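Local atomic coordinates of lovastatin nonaketide synthase, polyketide synthase component (Aspergillus terreus, PDB entry 7CPX), a protein that builds the nonaketide backbone of lovastatin from malonyl-CoA as an iterative polyketide synthase, working as a homodimer together with the enoyl reductase LovC. Residues 1109-1121 with 1135-1149. The protein carries 2 engineered substitutions. Sequence-based numbering, arbitrary orientation.
Sequences HPHMNRVNINAFY and FRRLHNMQRADLRAS
An edge strand of the dehydratase domain, 1113-1115, lies antiparallel along the first strand of the hairpin 1140-1152, starting where Arg1143 N donates to Asn1113 O at 2.9 Å (154° at the hydrogen). The return bond, Asn1113 N to Arg1143 O, is weak. Past Asn1116, which caps the helix N-terminus through a weak bond from Ala1119 N, the chain enters helix 1117-1126. Here Met1141 CE makes a CH-pi contact over the middle of the Phe1120 ring, 3.6 Å from the centroid, and SD, farther above the same face at 5.1 Å, gives a Met-aromatic contact. The Met1141 chain runs extended, then bends at chi3 (62°), which brings CE against Val1115 CG1 as well. Ile1117 CD1 packs against Leu1138 CD2 and Met1141 CB. This strand and helix belong to the C-terminal half of the predicted double hotdog, and Leu1138 and Tyr1121 also touch Val1175 on helix 1170-1184, which carries Asp1174, the predicted proton donor. Arg1136 CA lies over one face of the Tyr1121 ring, while the phenol OH is hydrogen-bonded to Gln1178 OE1. At the far end, Arg1147 CD makes a CH-pi contact over the His1109 ring, 3.6 Å from its centroid, and the guanidinium plane is turned 33° from the imidazole.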
loop_
_atom_site.group_PDB
_atom_site.type_symbol
_atom_site.label_atom_id
_atom_site.label_comp_id
_atom_site.label_asym_id
_atom_site.label_seq_id
_atom_site.Cartn_x
_atom_site.Cartn_y
_atom_site.Cartn_z
ATOM N N HIS A 1109 13.941 -21.972 -36.231
ATOM C CA HIS A 1109 12.968 -22.635 -37.094
ATOM C C HIS A 1109 13.362 -22.504 -38.562
ATOM O O HIS A 1109 13.669 -21.403 -39.035
ATOM C CB HIS A 1109 11.577 -22.041 -36.855
ATOM C CG HIS A 1109 10.457 -22.944 -37.260
ATOM N ND1 HIS A 1109 10.231 -24.165 -36.663
ATOM C CD2 HIS A 1109 9.505 -22.811 -38.214
ATOM C CE1 HIS A 1109 9.185 -24.742 -37.226
ATOM N NE2 HIS A 1109 8.726 -23.942 -38.171
ATOM N N PRO A 1110 13.361 -23.615 -39.312
ATOM C CA PRO A 1110 14.213 -23.712 -40.506
ATOM C C PRO A 1110 13.947 -22.696 -41.603
ATOM O O PRO A 1110 14.820 -21.891 -41.941
ATOM C CB PRO A 1110 13.915 -25.127 -41.008
ATOM C CG PRO A 1110 12.500 -25.365 -40.581
ATOM C CD PRO A 1110 12.414 -24.741 -39.226
ATOM N N HIS A 1111 12.743 -22.723 -42.163
ATOM C CA HIS A 1111 12.380 -21.893 -43.300
ATOM C C HIS A 1111 11.333 -20.898 -42.844
ATOM O O HIS A 1111 10.257 -21.292 -42.384
ATOM C CB HIS A 1111 11.825 -22.728 -44.454
ATOM C CG HIS A 1111 12.535 -24.025 -44.661
ATOM N ND1 HIS A 1111 13.590 -24.166 -45.536
ATOM C CD2 HIS A 1111 12.328 -25.248 -44.120
ATOM C CE1 HIS A 1111 14.008 -25.418 -45.517
ATOM N NE2 HIS A 1111 13.260 -26.095 -44.666
ATOM N N MET A 1112 11.649 -19.618 -42.969
ATOM C CA MET A 1112 10.726 -18.571 -42.558
ATOM C C MET A 1112 10.879 -17.432 -43.553
ATOM O O MET A 1112 11.964 -16.856 -43.675
ATOM C CB MET A 1112 11.015 -18.114 -41.132
ATOM C CG MET A 1112 11.432 -19.232 -40.194
ATOM S SD MET A 1112 11.450 -18.721 -38.468
ATOM C CE MET A 1112 9.742 -19.016 -38.024
ATOM N N ASN A 1113 9.808 -17.133 -44.279
ATOM C CA ASN A 1113 9.828 -16.012 -45.201
ATOM C C ASN A 1113 10.251 -14.752 -44.465
ATOM O O ASN A 1113 9.756 -14.460 -43.371
ATOM C CB ASN A 1113 8.449 -15.828 -45.832
ATOM C CG ASN A 1113 8.032 -17.017 -46.672
ATOM O OD1 ASN A 1113 8.216 -17.025 -47.889
ATOM N ND2 ASN A 1113 7.470 -18.032 -46.025
ATOM N N ARG A 1114 11.190 -14.022 -45.065
ATOM C CA ARG A 1114 11.767 -12.839 -44.443
ATOM C C ARG A 1114 10.727 -11.733 -44.345
ATOM O O ARG A 1114 10.394 -11.090 -45.345
ATOM C CB ARG A 1114 12.982 -12.364 -45.239
ATOM C CG ARG A 1114 13.749 -11.225 -44.590
ATOM C CD ARG A 1114 14.735 -10.601 -45.562
ATOM N NE ARG A 1114 14.057 -10.010 -46.711
ATOM C CZ ARG A 1114 13.520 -8.797 -46.725
ATOM N NH1 ARG A 1114 13.567 -8.007 -45.664
ATOM N NH2 ARG A 1114 12.921 -8.366 -47.831
ATOM N N VAL A 1115 10.210 -11.510 -43.140
ATOM C CA VAL A 1115 9.199 -10.485 -42.922
ATOM C C VAL A 1115 9.839 -9.118 -43.113
ATOM O O VAL A 1115 10.772 -8.745 -42.391
ATOM C CB VAL A 1115 8.592 -10.617 -41.521
ATOM C CG1 VAL A 1115 7.701 -9.430 -41.222
ATOM C CG2 VAL A 1115 7.830 -11.925 -41.399
ATOM N N ASN A 1116 9.338 -8.362 -44.084
ATOM C CA ASN A 1116 9.792 -6.991 -44.277
ATOM C C ASN A 1116 9.379 -6.176 -43.060
ATOM O O ASN A 1116 8.196 -5.874 -42.875
ATOM C CB ASN A 1116 9.203 -6.411 -45.558
ATOM C CG ASN A 1116 9.726 -5.021 -45.866
ATOM O OD1 ASN A 1116 10.194 -4.307 -44.981
ATOM N ND2 ASN A 1116 9.642 -4.630 -47.131
ATOM N N ILE A 1117 10.358 -5.820 -42.227
ATOM C CA ILE A 1117 10.054 -5.156 -40.964
ATOM C C ILE A 1117 9.279 -3.869 -41.210
ATOM O O ILE A 1117 8.313 -3.565 -40.500
ATOM C CB ILE A 1117 11.352 -4.893 -40.178
ATOM C CG1 ILE A 1117 12.034 -6.214 -39.812
ATOM C CG2 ILE A 1117 11.055 -4.077 -38.938
ATOM C CD1 ILE A 1117 11.186 -7.140 -38.966
ATOM N N ASN A 1118 9.691 -3.092 -42.210
ATOM C CA ASN A 1118 8.968 -1.865 -42.525
ATOM C C ASN A 1118 7.528 -2.172 -42.911
ATOM O O ASN A 1118 6.593 -1.536 -42.416
ATOM C CB ASN A 1118 9.683 -1.112 -43.646
ATOM C CG ASN A 1118 11.061 -0.635 -43.239
ATOM O OD1 ASN A 1118 11.221 0.473 -42.728
ATOM N ND2 ASN A 1118 12.065 -1.474 -43.460
ATOM N N ALA A 1119 7.328 -3.166 -43.779
ATOM C CA ALA A 1119 5.973 -3.547 -44.164
ATOM C C ALA A 1119 5.214 -4.142 -42.986
ATOM O O ALA A 1119 4.007 -3.918 -42.837
ATOM C CB ALA A 1119 6.013 -4.540 -45.323
ATOM N N PHE A 1120 5.905 -4.913 -42.144
ATOM C CA PHE A 1120 5.261 -5.491 -40.970
ATOM C C PHE A 1120 4.693 -4.402 -40.072
ATOM O O PHE A 1120 3.518 -4.442 -39.689
ATOM C CB PHE A 1120 6.269 -6.354 -40.208
ATOM C CG PHE A 1120 5.759 -6.878 -38.898
ATOM C CD1 PHE A 1120 4.807 -7.879 -38.859
ATOM C CD2 PHE A 1120 6.246 -6.383 -37.703
ATOM C CE1 PHE A 1120 4.342 -8.367 -37.655
ATOM C CE2 PHE A 1120 5.787 -6.865 -36.495
ATOM C CZ PHE A 1120 4.833 -7.861 -36.471
ATOM N N TYR A 1121 5.512 -3.400 -39.746
ATOM C CA TYR A 1121 5.036 -2.325 -38.885
ATOM C C TYR A 1121 4.036 -1.430 -39.603
ATOM O O TYR A 1121 3.153 -0.858 -38.958
ATOM C CB TYR A 1121 6.212 -1.505 -38.362
ATOM C CG TYR A 1121 6.966 -2.191 -37.249
ATOM C CD1 TYR A 1121 6.397 -2.341 -35.995
ATOM C CD2 TYR A 1121 8.241 -2.691 -37.449
ATOM C CE1 TYR A 1121 7.072 -2.968 -34.976
ATOM C CE2 TYR A 1121 8.927 -3.320 -36.430
ATOM C CZ TYR A 1121 8.336 -3.457 -35.195
ATOM O OH TYR A 1121 9.011 -4.081 -34.172
ATOM N N PHE A 1135 9.905 1.059 -30.149
ATOM C CA PHE A 1135 9.041 -0.100 -30.318
ATOM C C PHE A 1135 9.038 -0.629 -31.745
ATOM O O PHE A 1135 8.393 -1.648 -32.012
ATOM C CB PHE A 1135 7.618 0.243 -29.870
ATOM C CG PHE A 1135 7.497 0.458 -28.390
ATOM C CD1 PHE A 1135 7.883 1.657 -27.818
ATOM C CD2 PHE A 1135 7.017 -0.543 -27.569
ATOM C CE1 PHE A 1135 7.782 1.856 -26.456
ATOM C CE2 PHE A 1135 6.913 -0.353 -26.206
ATOM C CZ PHE A 1135 7.299 0.848 -25.647
ATOM N N ARG A 1136 9.740 0.035 -32.662
ATOM C CA ARG A 1136 10.053 -0.517 -33.972
ATOM C C ARG A 1136 11.445 -1.135 -34.004
ATOM O O ARG A 1136 12.029 -1.284 -35.083
ATOM C CB ARG A 1136 9.934 0.561 -35.048
ATOM C CG ARG A 1136 8.524 1.075 -35.275
ATOM C CD ARG A 1136 8.513 2.160 -36.338
ATOM N NE ARG A 1136 8.965 1.656 -37.631
ATOM C CZ ARG A 1136 8.171 1.374 -38.657
ATOM N NH1 ARG A 1136 6.863 1.561 -38.596
ATOM N NH2 ARG A 1136 8.704 0.897 -39.778
ATOM N N ARG A 1137 11.982 -1.497 -32.843
ATOM C CA ARG A 1137 13.346 -1.991 -32.710
ATOM C C ARG A 1137 13.512 -3.435 -33.169
ATOM O O ARG A 1137 14.559 -4.035 -32.904
ATOM C CB ARG A 1137 13.799 -1.858 -31.255
ATOM C CG ARG A 1137 14.311 -0.477 -30.881
ATOM C CD ARG A 1137 15.734 -0.265 -31.356
ATOM N NE ARG A 1137 16.322 0.947 -30.800
ATOM C CZ ARG A 1137 17.619 1.222 -30.814
ATOM N NH1 ARG A 1137 18.498 0.386 -31.340
ATOM N NH2 ARG A 1137 18.044 2.365 -30.283
ATOM N N LEU A 1138 12.518 -4.002 -33.848
ATOM C CA LEU A 1138 12.642 -5.353 -34.378
ATOM C C LEU A 1138 13.600 -5.346 -35.561
ATOM O O LEU A 1138 13.200 -5.043 -36.689
ATOM C CB LEU A 1138 11.273 -5.892 -34.789
ATOM C CG LEU A 1138 11.207 -7.338 -35.277
ATOM C CD1 LEU A 1138 11.701 -8.286 -34.207
ATOM C CD2 LEU A 1138 9.786 -7.686 -35.672
ATOM N N HIS A 1139 14.868 -5.678 -35.312
ATOM C CA HIS A 1139 15.884 -5.554 -36.351
ATOM C C HIS A 1139 15.513 -6.365 -37.585
ATOM O O HIS A 1139 15.512 -5.847 -38.707
ATOM C CB HIS A 1139 17.242 -5.998 -35.809
ATOM C CG HIS A 1139 18.284 -6.173 -36.868
ATOM N ND1 HIS A 1139 18.669 -5.151 -37.708
ATOM C CD2 HIS A 1139 19.016 -7.254 -37.230
ATOM C CE1 HIS A 1139 19.597 -5.593 -38.538
ATOM N NE2 HIS A 1139 19.825 -6.866 -38.269
ATOM N N ASN A 1140 15.193 -7.643 -37.397
ATOM C CA ASN A 1140 14.812 -8.495 -38.512
ATOM C C ASN A 1140 13.943 -9.626 -37.992
ATOM O O ASN A 1140 14.122 -10.098 -36.866
ATOM C CB ASN A 1140 16.036 -9.068 -39.231
ATOM C CG ASN A 1140 16.720 -10.157 -38.434
ATOM O OD1 ASN A 1140 16.734 -10.127 -37.204
ATOM N ND2 ASN A 1140 17.284 -11.134 -39.131
ATOM N N MET A 1141 13.012 -10.069 -38.830
ATOM C CA MET A 1141 12.126 -11.162 -38.476
ATOM C C MET A 1141 11.834 -11.992 -39.715
ATOM O O MET A 1141 11.942 -11.523 -40.849
ATOM C CB MET A 1141 10.820 -10.652 -37.855
ATOM C CG MET A 1141 9.888 -11.758 -37.387
ATOM S SD MET A 1141 8.520 -11.159 -36.379
ATOM C CE MET A 1141 7.685 -10.085 -37.542
ATOM N N GLN A 1142 11.462 -13.244 -39.479
ATOM C CA GLN A 1142 11.088 -14.158 -40.546
ATOM C C GLN A 1142 10.119 -15.180 -39.974
ATOM O O GLN A 1142 10.359 -15.723 -38.893
ATOM C CB GLN A 1142 12.321 -14.837 -41.146
ATOM C CG GLN A 1142 13.228 -15.518 -40.132
ATOM C CD GLN A 1142 14.380 -14.638 -39.699
ATOM O OE1 GLN A 1142 14.183 -13.513 -39.241
ATOM N NE2 GLN A 1142 15.598 -15.145 -39.850
ATOM N N ARG A 1143 9.035 -15.440 -40.702
ATOM C CA ARG A 1143 7.920 -16.219 -40.177
ATOM C C ARG A 1143 7.554 -17.361 -41.112
ATOM O O ARG A 1143 7.690 -17.255 -42.332
ATOM C CB ARG A 1143 6.680 -15.346 -39.966
ATOM C CG ARG A 1143 6.019 -14.886 -41.261
ATOM C CD ARG A 1143 4.684 -14.229 -41.003
ATOM N NE ARG A 1143 3.771 -15.115 -40.291
ATOM C CZ ARG A 1143 3.120 -16.124 -40.855
ATOM N NH1 ARG A 1143 3.264 -16.407 -42.139
ATOM N NH2 ARG A 1143 2.306 -16.868 -40.113
ATOM N N ALA A 1144 7.061 -18.448 -40.521
ATOM C CA ALA A 1144 6.496 -19.559 -41.275
ATOM C C ALA A 1144 5.978 -20.600 -40.295
ATOM O O ALA A 1144 6.364 -20.621 -39.123
ATOM C CB ALA A 1144 7.518 -20.191 -42.216
ATOM N N ASP A 1145 5.099 -21.469 -40.797
ATOM C CA ASP A 1145 4.585 -22.598 -40.026
ATOM C C ASP A 1145 4.026 -22.139 -38.684
ATOM O O ASP A 1145 4.269 -22.751 -37.642
ATOM C CB ASP A 1145 5.670 -23.655 -39.825
ATOM C CG ASP A 1145 6.216 -24.187 -41.134
ATOM O OD1 ASP A 1145 5.723 -23.766 -42.201
ATOM O OD2 ASP A 1145 7.140 -25.025 -41.097
ATOM N N LEU A 1146 3.266 -21.046 -38.710
ATOM C CA LEU A 1146 2.691 -20.478 -37.494
ATOM C C LEU A 1146 3.785 -20.175 -36.475
ATOM O O LEU A 1146 3.628 -20.402 -35.275
ATOM C CB LEU A 1146 1.637 -21.416 -36.900
ATOM C CG LEU A 1146 0.741 -20.831 -35.808
ATOM C CD1 LEU A 1146 0.034 -19.587 -36.308
ATOM C CD2 LEU A 1146 -0.268 -21.865 -35.336
ATOM N N ARG A 1147 4.909 -19.660 -36.964
ATOM C CA ARG A 1147 6.068 -19.410 -36.124
ATOM C C ARG A 1147 6.831 -18.221 -36.680
ATOM O O ARG A 1147 6.693 -17.864 -37.854
ATOM C CB ARG A 1147 6.976 -20.640 -36.054
ATOM C CG ARG A 1147 7.196 -21.169 -34.656
ATOM C CD ARG A 1147 7.758 -22.578 -34.682
ATOM N NE ARG A 1147 6.713 -23.578 -34.864
ATOM C CZ ARG A 1147 6.883 -24.882 -34.688
ATOM N NH1 ARG A 1147 8.051 -25.383 -34.322
ATOM N NH2 ARG A 1147 5.855 -25.701 -34.880
ATOM N N ALA A 1148 7.641 -17.607 -35.822
ATOM C CA ALA A 1148 8.493 -16.510 -36.249
ATOM C C ALA A 1148 9.804 -16.581 -35.487
ATOM O O ALA A 1148 9.911 -17.238 -34.451
ATOM C CB ALA A 1148 7.821 -15.147 -36.040
ATOM N N SER A 1149 10.811 -15.910 -36.032
ATOM C CA SER A 1149 12.117 -15.844 -35.395
ATOM C C SER A 1149 12.858 -14.655 -35.977
ATOM O O SER A 1149 12.351 -13.953 -36.852
ATOM C CB SER A 1149 12.904 -17.141 -35.599
ATOM O OG SER A 1149 14.190 -17.052 -35.013
#